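Local structure of reducing-end xylose-releasing exo-oligoxylanase Rex8A (Paenibacillus barcinonensis, 6SUD) at residues A[26-31]-A[347-352]; A[41-46]-A[353-358]; A[91-96]-A[148-153]; A[228-233]-A[281-286]. The protein hydrolyses xylooligosaccharides, linear or branched, by releasing xylose from their reducing ends, and so takes part in the breakdown of xylan. The protein carries 1 engineered substitution. One frame throughout, in Å; residues are numbered along the deposited sequence.

Contact 1: residues A[26-31]-A[347-352]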
# COMPACT_ATOMS: atom_id res chain seq x y z
N ASP A 26 12.76 13.64 -19.81
CA ASP A 26 11.74 14.73 -19.88
C ASP A 26 10.33 14.15 -19.99
O ASP A 26 9.44 14.64 -19.26
CB ASP A 26 12.06 15.75 -20.97
CG ASP A 26 12.09 15.23 -22.40
OD1 ASP A 26 11.55 14.13 -22.65
OD2 ASP A 26 12.66 15.93 -23.26
N GLU A 27 10.12 13.16 -20.87
CA GLU A 27 8.80 12.48 -21.10
C GLU A 27 8.33 11.85 -19.79
O GLU A 27 7.11 11.87 -19.51
CB GLU A 27 8.91 11.25 -21.99
CG GLU A 27 8.83 11.44 -23.49
CD GLU A 27 8.79 10.07 -24.17
OE1 GLU A 27 9.81 9.32 -24.08
OE2 GLU A 27 7.73 9.73 -24.75
N ILE A 28 9.26 11.25 -19.05
CA ILE A 28 8.93 10.47 -17.83
C ILE A 28 8.41 11.44 -16.76
O ILE A 28 7.30 11.22 -16.30
CB ILE A 28 10.11 9.62 -17.34
CG1 ILE A 28 10.47 8.56 -18.38
CG2 ILE A 28 9.81 9.00 -15.99
CD1 ILE A 28 11.84 7.96 -18.18
N LYS A 29 9.19 12.46 -16.40
CA LYS A 29 8.79 13.48 -15.38
C LYS A 29 7.43 14.08 -15.75
O LYS A 29 6.58 14.24 -14.85
CB LYS A 29 9.89 14.55 -15.26
CG LYS A 29 9.48 15.85 -14.59
CD LYS A 29 10.38 17.01 -15.00
CE LYS A 29 10.14 18.27 -14.20
NZ LYS A 29 10.99 18.32 -12.98
N ALA A 30 7.21 14.42 -17.03
CA ALA A 30 5.94 15.04 -17.49
C ALA A 30 4.78 14.05 -17.30
O ALA A 30 3.67 14.50 -16.92
CB ALA A 30 6.05 15.50 -18.92
N ARG A 31 5.02 12.77 -17.58
CA ARG A 31 4.00 11.69 -17.46
C ARG A 31 3.61 11.55 -15.99
O ARG A 31 2.41 11.43 -15.70
CB ARG A 31 4.51 10.38 -18.06
CG ARG A 31 3.50 9.24 -18.01
CD ARG A 31 2.27 9.46 -18.88
NE ARG A 31 1.39 8.30 -18.75
CZ ARG A 31 1.54 7.16 -19.42
NH1 ARG A 31 0.69 6.17 -19.21
NH2 ARG A 31 2.54 7.00 -20.28
N ARG A 347 4.03 -2.13 -21.37
CA ARG A 347 2.56 -2.31 -21.36
C ARG A 347 1.95 -1.26 -20.43
O ARG A 347 0.93 -0.67 -20.78
CB ARG A 347 2.19 -3.73 -20.93
CG ARG A 347 0.70 -3.97 -20.78
CD ARG A 347 -0.03 -3.93 -22.10
NE ARG A 347 -1.34 -4.57 -22.06
CZ ARG A 347 -2.48 -3.97 -21.69
NH1 ARG A 347 -2.49 -2.71 -21.28
NH2 ARG A 347 -3.61 -4.66 -21.70
N PHE A 348 2.58 -1.05 -19.27
CA PHE A 348 2.07 -0.10 -18.25
C PHE A 348 2.13 1.33 -18.80
O PHE A 348 1.14 2.08 -18.67
CB PHE A 348 2.86 -0.23 -16.95
CG PHE A 348 2.37 0.74 -15.91
CD1 PHE A 348 1.17 0.51 -15.26
CD2 PHE A 348 3.05 1.92 -15.66
CE1 PHE A 348 0.68 1.42 -14.33
CE2 PHE A 348 2.56 2.83 -14.75
CZ PHE A 348 1.39 2.57 -14.08
N TRP A 349 3.28 1.70 -19.38
CA TRP A 349 3.51 3.05 -19.96
C TRP A 349 2.37 3.37 -20.94
O TRP A 349 1.90 4.53 -20.97
CB TRP A 349 4.88 3.13 -20.66
CG TRP A 349 5.14 4.44 -21.31
CD1 TRP A 349 4.84 4.78 -22.60
CD2 TRP A 349 5.72 5.62 -20.72
NE1 TRP A 349 5.22 6.07 -22.86
CE2 TRP A 349 5.76 6.61 -21.72
CE3 TRP A 349 6.22 5.93 -19.45
CZ2 TRP A 349 6.25 7.89 -21.49
CZ3 TRP A 349 6.72 7.20 -19.21
CH2 TRP A 349 6.73 8.17 -20.22
N ASN A 350 1.92 2.37 -21.70
CA ASN A 350 0.94 2.55 -22.79
C ASN A 350 -0.49 2.40 -22.25
O ASN A 350 -1.43 2.56 -23.04
CB ASN A 350 1.28 1.61 -23.95
CG ASN A 350 2.59 1.97 -24.60
OD1 ASN A 350 3.52 1.16 -24.65
ND2 ASN A 350 2.71 3.21 -25.05
N THR A 351 -0.65 2.18 -20.94
CA THR A 351 -1.97 2.03 -20.27
C THR A 351 -2.34 3.36 -19.62
O THR A 351 -1.55 3.90 -18.86
CB THR A 351 -1.95 0.88 -19.26
OG1 THR A 351 -1.66 -0.34 -19.96
CG2 THR A 351 -3.26 0.72 -18.50
N PRO A 352 -3.54 3.94 -19.90
CA PRO A 352 -3.99 5.16 -19.24
C PRO A 352 -4.68 4.87 -17.90
O PRO A 352 -5.03 3.73 -17.61
CB PRO A 352 -4.97 5.74 -20.26
CG PRO A 352 -5.63 4.50 -20.86
CD PRO A 352 -4.53 3.45 -20.88

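Contact 2: residues A[41-46]-A[353-358]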
# COMPACT_ATOMS: atom_id res chain seq x y z
N TYR A 41 -6.72 16.57 -9.60
CA TYR A 41 -7.37 17.80 -10.14
C TYR A 41 -8.02 17.56 -11.51
O TYR A 41 -8.36 18.55 -12.21
CB TYR A 41 -6.34 18.91 -10.23
CG TYR A 41 -5.89 19.34 -8.86
CD1 TYR A 41 -6.82 19.89 -7.99
CD2 TYR A 41 -4.61 19.12 -8.39
CE1 TYR A 41 -6.48 20.26 -6.70
CE2 TYR A 41 -4.25 19.48 -7.10
CZ TYR A 41 -5.19 20.06 -6.26
OH TYR A 41 -4.88 20.48 -4.99
N GLY A 42 -8.23 16.30 -11.87
CA GLY A 42 -8.73 15.97 -13.22
C GLY A 42 -10.24 16.10 -13.31
O GLY A 42 -10.87 16.66 -12.39
N ASP A 43 -10.81 15.54 -14.38
CA ASP A 43 -12.26 15.72 -14.67
C ASP A 43 -13.09 14.81 -13.76
O ASP A 43 -12.51 13.97 -13.03
CB ASP A 43 -12.54 15.58 -16.17
CG ASP A 43 -12.52 14.16 -16.71
OD1 ASP A 43 -12.65 13.20 -15.92
OD2 ASP A 43 -12.38 14.03 -17.94
N GLU A 44 -14.42 14.94 -13.85
CA GLU A 44 -15.40 14.26 -12.97
C GLU A 44 -15.33 12.72 -13.09
O GLU A 44 -15.84 12.07 -12.16
CB GLU A 44 -16.82 14.76 -13.28
CG GLU A 44 -17.15 16.04 -12.54
CD GLU A 44 -18.47 16.72 -12.86
OE1 GLU A 44 -19.36 16.06 -13.45
OE2 GLU A 44 -18.62 17.92 -12.50
N HIS A 45 -14.73 12.17 -14.15
CA HIS A 45 -14.70 10.72 -14.47
C HIS A 45 -13.35 10.10 -14.14
O HIS A 45 -13.21 8.89 -14.33
CB HIS A 45 -14.99 10.46 -15.95
CG HIS A 45 -16.14 11.25 -16.47
ND1 HIS A 45 -17.43 11.07 -16.01
CD2 HIS A 45 -16.19 12.26 -17.37
CE1 HIS A 45 -18.23 11.93 -16.61
NE2 HIS A 45 -17.50 12.67 -17.45
N THR A 46 -12.40 10.90 -13.67
CA THR A 46 -10.97 10.51 -13.51
C THR A 46 -10.49 10.78 -12.09
O THR A 46 -9.84 9.89 -11.52
CB THR A 46 -10.07 11.29 -14.47
OG1 THR A 46 -10.58 11.18 -15.81
CG2 THR A 46 -8.64 10.82 -14.42
N LEU A 353 -4.86 5.91 -17.09
CA LEU A 353 -5.67 5.85 -15.85
C LEU A 353 -7.04 5.28 -16.19
O LEU A 353 -7.59 5.57 -17.28
CB LEU A 353 -5.80 7.25 -15.27
CG LEU A 353 -4.58 7.77 -14.53
CD1 LEU A 353 -4.71 9.27 -14.29
CD2 LEU A 353 -4.36 7.02 -13.22
N ARG A 354 -7.62 4.52 -15.26
CA ARG A 354 -9.02 4.07 -15.40
C ARG A 354 -9.96 5.26 -15.20
O ARG A 354 -9.61 6.17 -14.41
CB ARG A 354 -9.31 2.93 -14.43
CG ARG A 354 -10.66 2.28 -14.67
CD ARG A 354 -10.79 0.98 -13.93
NE ARG A 354 -12.07 0.38 -14.24
CZ ARG A 354 -12.56 -0.72 -13.66
NH1 ARG A 354 -11.86 -1.34 -12.72
NH2 ARG A 354 -13.74 -1.17 -14.02
N GLN A 355 -11.11 5.25 -15.87
CA GLN A 355 -12.20 6.24 -15.65
C GLN A 355 -13.49 5.52 -15.22
O GLN A 355 -13.57 4.29 -15.36
CB GLN A 355 -12.44 7.08 -16.91
CG GLN A 355 -11.19 7.83 -17.35
CD GLN A 355 -11.50 8.94 -18.33
OE1 GLN A 355 -12.61 9.45 -18.40
NE2 GLN A 355 -10.48 9.34 -19.08
N GLY A 356 -14.44 6.30 -14.69
CA GLY A 356 -15.78 5.83 -14.31
C GLY A 356 -15.81 5.23 -12.91
O GLY A 356 -14.80 5.35 -12.20
N LYS A 357 -16.91 4.56 -12.58
CA LYS A 357 -17.35 4.30 -11.18
C LYS A 357 -16.30 3.48 -10.40
O LYS A 357 -16.14 3.74 -9.19
CB LYS A 357 -18.73 3.63 -11.18
CG LYS A 357 -19.15 3.03 -9.85
CD LYS A 357 -20.63 2.81 -9.70
CE LYS A 357 -21.03 2.58 -8.26
NZ LYS A 357 -20.83 3.79 -7.42
N ARG A 358 -15.58 2.57 -11.05
CA ARG A 358 -14.72 1.57 -10.34
C ARG A 358 -13.26 2.02 -10.28
O ARG A 358 -12.40 1.19 -9.91
CB ARG A 358 -14.83 0.22 -11.06
CG ARG A 358 -16.25 -0.33 -11.10
CD ARG A 358 -16.74 -0.71 -9.72
NE ARG A 358 -18.15 -0.45 -9.52
CZ ARG A 358 -18.82 -0.69 -8.39
NH1 ARG A 358 -18.21 -1.22 -7.34
NH2 ARG A 358 -20.12 -0.44 -8.33

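Contact 3: residues A[91-96]-A[148-153]. With EDO (1,2-ethanediol), chain I.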
# COMPACT_ATOMS: atom_id res chain seq x y z
N LEU A 91 -5.58 16.10 3.52
CA LEU A 91 -5.97 14.68 3.75
C LEU A 91 -5.75 14.30 5.22
O LEU A 91 -6.65 13.73 5.83
CB LEU A 91 -5.14 13.76 2.85
CG LEU A 91 -5.51 13.82 1.37
CD1 LEU A 91 -4.47 13.15 0.50
CD2 LEU A 91 -6.88 13.22 1.14
N TRP A 92 -4.58 14.64 5.76
CA TRP A 92 -4.25 14.30 7.17
C TRP A 92 -5.28 14.95 8.11
O TRP A 92 -5.75 14.27 9.07
CB TRP A 92 -2.82 14.67 7.54
CG TRP A 92 -2.51 14.46 8.99
CD1 TRP A 92 -2.03 15.39 9.87
CD2 TRP A 92 -2.73 13.26 9.75
NE1 TRP A 92 -1.90 14.84 11.12
CE2 TRP A 92 -2.33 13.54 11.08
CE3 TRP A 92 -3.21 11.98 9.45
CZ2 TRP A 92 -2.39 12.58 12.10
CZ3 TRP A 92 -3.28 11.03 10.45
CH2 TRP A 92 -2.87 11.34 11.76
N ASN A 93 -5.61 16.21 7.87
CA ASN A 93 -6.55 16.97 8.73
C ASN A 93 -7.91 16.27 8.73
O ASN A 93 -8.49 16.11 9.82
CB ASN A 93 -6.63 18.44 8.33
CG ASN A 93 -7.26 19.28 9.42
OD1 ASN A 93 -7.27 18.90 10.60
ND2 ASN A 93 -7.76 20.44 9.03
N TYR A 94 -8.39 15.86 7.54
CA TYR A 94 -9.64 15.06 7.40
C TYR A 94 -9.54 13.78 8.26
O TYR A 94 -10.46 13.56 9.07
CB TYR A 94 -9.93 14.79 5.92
CG TYR A 94 -11.23 14.08 5.66
CD1 TYR A 94 -11.38 12.72 5.89
CD2 TYR A 94 -12.33 14.77 5.17
CE1 TYR A 94 -12.58 12.07 5.64
CE2 TYR A 94 -13.53 14.13 4.90
CZ TYR A 94 -13.66 12.78 5.14
OH TYR A 94 -14.85 12.17 4.88
N ALA A 95 -8.50 12.96 8.09
CA ALA A 95 -8.30 11.69 8.83
C ALA A 95 -8.27 11.98 10.34
O ALA A 95 -8.95 11.28 11.11
CB ALA A 95 -7.03 10.99 8.39
N TYR A 96 -7.50 12.99 10.74
CA TYR A 96 -7.30 13.38 12.15
C TYR A 96 -8.65 13.80 12.76
O TYR A 96 -9.01 13.34 13.87
CB TYR A 96 -6.26 14.51 12.25
CG TYR A 96 -6.20 15.17 13.60
CD1 TYR A 96 -5.57 14.56 14.67
CD2 TYR A 96 -6.81 16.40 13.82
CE1 TYR A 96 -5.53 15.16 15.92
CE2 TYR A 96 -6.76 17.02 15.06
CZ TYR A 96 -6.11 16.40 16.11
OH TYR A 96 -6.08 16.99 17.34
N PRO A 148 2.86 22.73 14.42
CA PRO A 148 1.99 22.60 15.59
C PRO A 148 0.98 21.47 15.35
O PRO A 148 0.71 21.17 14.21
CB PRO A 148 1.30 23.96 15.73
CG PRO A 148 1.96 24.88 14.71
CD PRO A 148 2.73 24.02 13.73
N ALA A 149 0.44 20.87 16.41
CA ALA A 149 -0.57 19.79 16.31
C ALA A 149 -1.75 20.32 15.49
O ALA A 149 -2.13 21.47 15.68
CB ALA A 149 -0.97 19.33 17.69
N PRO A 150 -2.36 19.55 14.56
CA PRO A 150 -2.06 18.13 14.33
C PRO A 150 -0.93 17.85 13.32
O PRO A 150 -0.71 16.69 12.98
CB PRO A 150 -3.39 17.63 13.75
CG PRO A 150 -3.96 18.81 12.98
CD PRO A 150 -3.39 20.05 13.63
N TYR A 151 -0.20 18.88 12.89
CA TYR A 151 0.85 18.71 11.83
C TYR A 151 2.22 18.48 12.47
O TYR A 151 3.22 18.68 11.78
CB TYR A 151 0.78 19.89 10.86
CG TYR A 151 -0.61 20.17 10.33
CD1 TYR A 151 -1.14 19.46 9.27
CD2 TYR A 151 -1.41 21.13 10.92
CE1 TYR A 151 -2.43 19.70 8.82
CE2 TYR A 151 -2.69 21.41 10.46
CZ TYR A 151 -3.21 20.69 9.40
OH TYR A 151 -4.48 20.93 8.94
N ASP A 152 2.24 18.05 13.74
CA ASP A 152 3.45 17.51 14.42
C ASP A 152 3.64 16.06 13.96
O ASP A 152 3.43 15.14 14.77
CB ASP A 152 3.35 17.64 15.95
CG ASP A 152 2.11 17.04 16.58
OD1 ASP A 152 1.05 17.15 15.98
OD2 ASP A 152 2.22 16.48 17.70
N TYR A 153 4.04 15.87 12.70
CA TYR A 153 3.96 14.60 11.95
C TYR A 153 4.67 13.44 12.67
O TYR A 153 4.06 12.35 12.78
CB TYR A 153 4.58 14.76 10.56
CG TYR A 153 4.03 15.91 9.76
CD1 TYR A 153 2.71 15.95 9.37
CD2 TYR A 153 4.86 16.94 9.36
CE1 TYR A 153 2.22 17.00 8.61
CE2 TYR A 153 4.39 18.00 8.60
CZ TYR A 153 3.06 18.03 8.22
OH TYR A 153 2.58 19.06 7.47
C1 EDO I . -0.19 24.60 11.83
O1 EDO I . -1.50 24.98 11.44
C2 EDO I . -0.29 23.24 12.41
O2 EDO I . -1.40 23.07 13.28

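Contact 4: residues A[228-233]-A[281-286]. With EDO (1,2-ethanediol), chain E.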
# COMPACT_ATOMS: atom_id res chain seq x y z
N TYR A 228 7.19 -14.57 6.14
CA TYR A 228 5.74 -14.80 5.96
C TYR A 228 5.36 -14.76 4.48
O TYR A 228 4.70 -15.70 4.00
CB TYR A 228 4.90 -13.75 6.68
CG TYR A 228 3.43 -14.01 6.59
CD1 TYR A 228 2.88 -15.09 7.25
CD2 TYR A 228 2.57 -13.22 5.83
CE1 TYR A 228 1.53 -15.37 7.20
CE2 TYR A 228 1.20 -13.47 5.79
CZ TYR A 228 0.69 -14.56 6.47
OH TYR A 228 -0.63 -14.88 6.48
N LEU A 229 5.81 -13.76 3.73
CA LEU A 229 5.48 -13.73 2.28
C LEU A 229 6.10 -14.92 1.56
O LEU A 229 5.50 -15.36 0.60
CB LEU A 229 5.90 -12.42 1.61
CG LEU A 229 5.24 -11.22 2.28
CD1 LEU A 229 5.99 -9.94 2.02
CD2 LEU A 229 3.77 -11.14 1.92
N ARG A 230 7.23 -15.45 2.02
CA ARG A 230 7.77 -16.69 1.39
C ARG A 230 6.78 -17.85 1.59
O ARG A 230 6.80 -18.74 0.75
CB ARG A 230 9.16 -17.05 1.94
CG ARG A 230 10.21 -15.99 1.67
CD ARG A 230 11.64 -16.48 1.84
NE ARG A 230 12.05 -16.60 3.24
CZ ARG A 230 12.54 -15.61 3.99
NH1 ARG A 230 12.66 -14.39 3.50
NH2 ARG A 230 12.89 -15.84 5.24
N THR A 231 5.98 -17.86 2.66
CA THR A 231 5.01 -18.94 2.98
C THR A 231 3.65 -18.70 2.32
O THR A 231 2.96 -19.70 2.03
CB THR A 231 4.81 -19.14 4.49
OG1 THR A 231 4.11 -18.01 5.03
CG2 THR A 231 6.12 -19.36 5.21
N ALA A 232 3.27 -17.44 2.06
CA ALA A 232 1.93 -17.09 1.53
C ALA A 232 1.91 -17.20 0.01
O ALA A 232 0.82 -17.46 -0.55
CB ALA A 232 1.51 -15.71 1.95
N CYS A 233 3.03 -16.96 -0.66
CA CYS A 233 3.04 -16.90 -2.14
C CYS A 233 3.21 -18.29 -2.76
O CYS A 233 4.12 -19.00 -2.35
CB CYS A 233 4.15 -16.00 -2.65
SG CYS A 233 3.86 -14.27 -2.21
N ARG A 281 17.11 -4.78 -0.64
CA ARG A 281 17.88 -5.78 -1.43
C ARG A 281 18.29 -6.94 -0.49
O ARG A 281 19.41 -7.43 -0.63
CB ARG A 281 19.09 -5.09 -2.08
CG ARG A 281 19.42 -5.55 -3.50
CD ARG A 281 18.39 -5.15 -4.55
NE ARG A 281 18.10 -3.73 -4.61
CZ ARG A 281 18.80 -2.82 -5.30
NH1 ARG A 281 19.88 -3.16 -5.98
NH2 ARG A 281 18.43 -1.55 -5.26
N LYS A 282 17.41 -7.37 0.42
CA LYS A 282 17.77 -8.29 1.54
C LYS A 282 17.42 -9.76 1.24
O LYS A 282 18.16 -10.64 1.75
CB LYS A 282 17.10 -7.86 2.84
CG LYS A 282 17.83 -6.75 3.58
CD LYS A 282 17.20 -6.44 4.92
CE LYS A 282 18.11 -5.70 5.88
NZ LYS A 282 18.04 -4.23 5.67
N ASP A 283 16.33 -10.03 0.51
CA ASP A 283 15.82 -11.42 0.31
C ASP A 283 15.75 -11.70 -1.19
O ASP A 283 14.80 -11.29 -1.87
CB ASP A 283 14.47 -11.66 1.00
CG ASP A 283 13.94 -13.06 0.72
OD1 ASP A 283 14.71 -13.91 0.28
OD2 ASP A 283 12.79 -13.29 0.96
N PRO A 284 16.75 -12.44 -1.73
CA PRO A 284 16.80 -12.72 -3.16
C PRO A 284 15.69 -13.65 -3.66
O PRO A 284 15.48 -13.73 -4.87
CB PRO A 284 18.23 -13.27 -3.38
CG PRO A 284 18.70 -13.75 -2.01
CD PRO A 284 17.85 -13.05 -0.97
N TRP A 285 14.94 -14.30 -2.77
CA TRP A 285 13.70 -15.02 -3.19
C TRP A 285 12.77 -14.01 -3.88
O TRP A 285 11.95 -14.43 -4.73
CB TRP A 285 13.01 -15.70 -2.00
CG TRP A 285 11.58 -16.07 -2.22
CD1 TRP A 285 11.09 -17.27 -2.65
CD2 TRP A 285 10.43 -15.24 -1.99
NE1 TRP A 285 9.72 -17.24 -2.69
CE2 TRP A 285 9.29 -16.00 -2.29
CE3 TRP A 285 10.25 -13.92 -1.55
CZ2 TRP A 285 8.00 -15.48 -2.18
CZ3 TRP A 285 8.98 -13.40 -1.44
CH2 TRP A 285 7.87 -14.18 -1.75
N GLN A 286 12.87 -12.73 -3.52
CA GLN A 286 11.97 -11.66 -4.03
C GLN A 286 12.10 -11.56 -5.55
O GLN A 286 11.08 -11.35 -6.25
CB GLN A 286 12.24 -10.34 -3.30
CG GLN A 286 11.83 -10.40 -1.83
CD GLN A 286 12.07 -9.12 -1.08
OE1 GLN A 286 12.86 -8.27 -1.49
NE2 GLN A 286 11.41 -9.00 0.06
C1 EDO E . 4.33 -17.71 8.87
O1 EDO E . 4.26 -18.59 7.77
C2 EDO E . 5.52 -16.88 8.94
O2 EDO E . 6.67 -17.38 8.28

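Contact 1: residues A[26-31]-A[347-352]
R31 reaches across from helix 25-41 and clasps the end of helix 341-349 with its guanidinium. Both terminal nitrogens bind one acceptor, W349 O, at 2.7 Å from NH1 and 2.6 Å from NH2. The carbonyl oxygen lies in the guanidinium plane; NH2 arrives in the carbonyl plane on a lone pair, whereas NH1 comes from above it. The same NH2 stands over the indole of W349, 3.5 Å from CD2, which gives a cation-pi contact with the two planes 64° apart. A bend at chi2 (66°) lets CB and CG lie against CZ3 and CH2 of that ring while the head carries on to the carbonyl. An arginine from a helix remote in sequence thus binds the carbonyl of W349, the last residue of helix 341-349, and its positive charge would suit the negative end of the helix dipole. Y366 of helix 359-373 also bonds to R31 NH1 and to T351 O. Around the indole the packing is close, with Y23 stacked on it, F18 meeting it edge-to-face and I28 CG1 4.1 Å from CZ3. Looser is the margin at the partly exposed E27, whose OE2 stays 4.0 Å from W349 CZ2 while OE1 accepts from R24 N.

Contact 2: residues A[41-46]-A[353-358]
H45 and G356 carry the polar link between the two loops: G356 N donates to H45 O over 2.9 Å, with an N-H...O angle of 161° and the donor in the carbonyl plane. The same oxygen also takes a CA-H...O contact from Q355, whose CA lies 3.1 Å away, so two successive residues of 353-358 face one carbonyl. G356 has a positive phi of 85°, a conformation easily reached without a side chain.

A second set of polar bonds shapes 41-46 from within. D43 OD1 accepts from H45 N and from T46 OG1, each at 2.9 Å, the two donors approaching from opposite faces of the carboxylate. The first of these bonds closes an Asx turn just beyond helix 25-41, and the second fixes the hydroxyl of T46 beside the neighbouring loop. The contact thus joins this turn, which leads to strand 49-52, to the linker between helices 341-349 and 359-373, tying an N-terminal part of the chain to a C-terminal part in a family 8 glycosidase, whose fold is an (alpha/alpha)6 barrel.

Van der Waals contacts complete the interface. The side chain of Q355 passes T46 at a slant, its CD 3.5 Å from T46 OG1, and OE1 rests 3.6 Å from H45 CB. With Q355 CG beside its own backbone N (chi1 -58°) and the chain extended beyond, the amide is carried alongside T46 and H45. Deeper in, T46 CG2 meets L353 CD1 at 4.2 Å; L353 also packs on T35, D38 and L39 of helix 25-41.

Contact 3: residues A[91-96]-A[148-153]
Y96 lays one face of its ring against P150, whose CB sits 3.5 Å from the ring centroid and only 7° off the ring normal, a well-centred CH-pi contact. CG of the proline follows over the CD2 side, 3.8 Å from that atom. The peptide bond between A149 and P150 is cis, and the loop turns sharply here, helped by Y151 N bonding back to P148 O.

One turn earlier on the helix, W92 directs its indole N-H to the carbonyl of P150. The NE1-to-O distance is 2.9 Å and the N-H...O angle 159°; the oxygen lies close to the indole plane, although NE1 itself stands above the carbonyl plane. A chi1 of 174° sets the W92 ring beside its own carbonyl carbon and brings the pyrrole edge to the loop. P150 is therefore held at two places, its ring by Y96 and its carbonyl by W92. Next to this bond, W92 CD1 approaches Y151 CD1 at 4.2 Å.

The far end of Y151 reaches N93, its OH 3.3 Å from the amide carbon CG, with amide and phenol planes steeply inclined to each other. The N93 amide is directed elsewhere, ND2 donating to D55 O.

Helix 85-99 is thereby joined to the loop that connects helices 127-144 and 153-170. W92 also touches M76 of helix 69-81 and L137 of helix 127-144, and N93 rests on K56 of strand 56-59, so the contact lies where three helices and a strand come together.

Contact 4: residues A[228-233]-A[281-286]
R230 leaves helix 215-232 and runs over W285 to D283. From CB, the chain places CG beside the backbone N (chi1 -62°), which brings that methylene over the indole face. CG is 3.9 Å from the centroid of the six-membered ring of W285, 19° off the ring normal, and forms a CH-pi contact. CD then passes 3.5 Å from D283 OD2, still within van der Waals range of W285 CG. A bend at chi3 (-76°) turns the guanidinium away from the ring, and NH1 at the tip closes a salt bridge to D283 OD2 at 2.8 Å. The carboxylate oxygen lies near the guanidinium plane, but NH1 comes from well above the carboxylate plane, the two groups being perpendicular.

The other oxygen of D283 accepts from W285 N at 3.1 Å, a capping bond in the turn leading into helix 285-297. Beneath R230, the indole presses its benzene side against the end of helix 215-232: CH2 is 3.5 Å from L229 O, and CZ2 is 3.9 Å from C233 CB at the ring edge. C233 SG lies near the ring plane as a sulfur-aromatic contact.

One carboxylate thus serves both helices, capping the start of one and pairing with an arginine of the other, while the aliphatic part of that arginine covers the indole; the positive charge probably helps keep D283 ionised.

Contacts 1 and 2 are neighbours, with centres 17 Å apart: the second segment of contact 1, 347-352, runs straight into that of contact 2, 353-358, and the two contacts cross along the chain. Both tie these residues to helix 25-41 or the turn after it. Contacts 3 and 4 are nested within the long loops those two close and follow one another in series; they lie on opposite sides of the chain's centre, 35 Å apart between centres. No two contacts touch except through that continuity of sequence. In contact 4 the L229 side chain is about 11 Å from that of D265, the inferred proton acceptor, and about 14 Å from a bound xylose. Contacts 1 and 3 lie away from the xylose-binding residues.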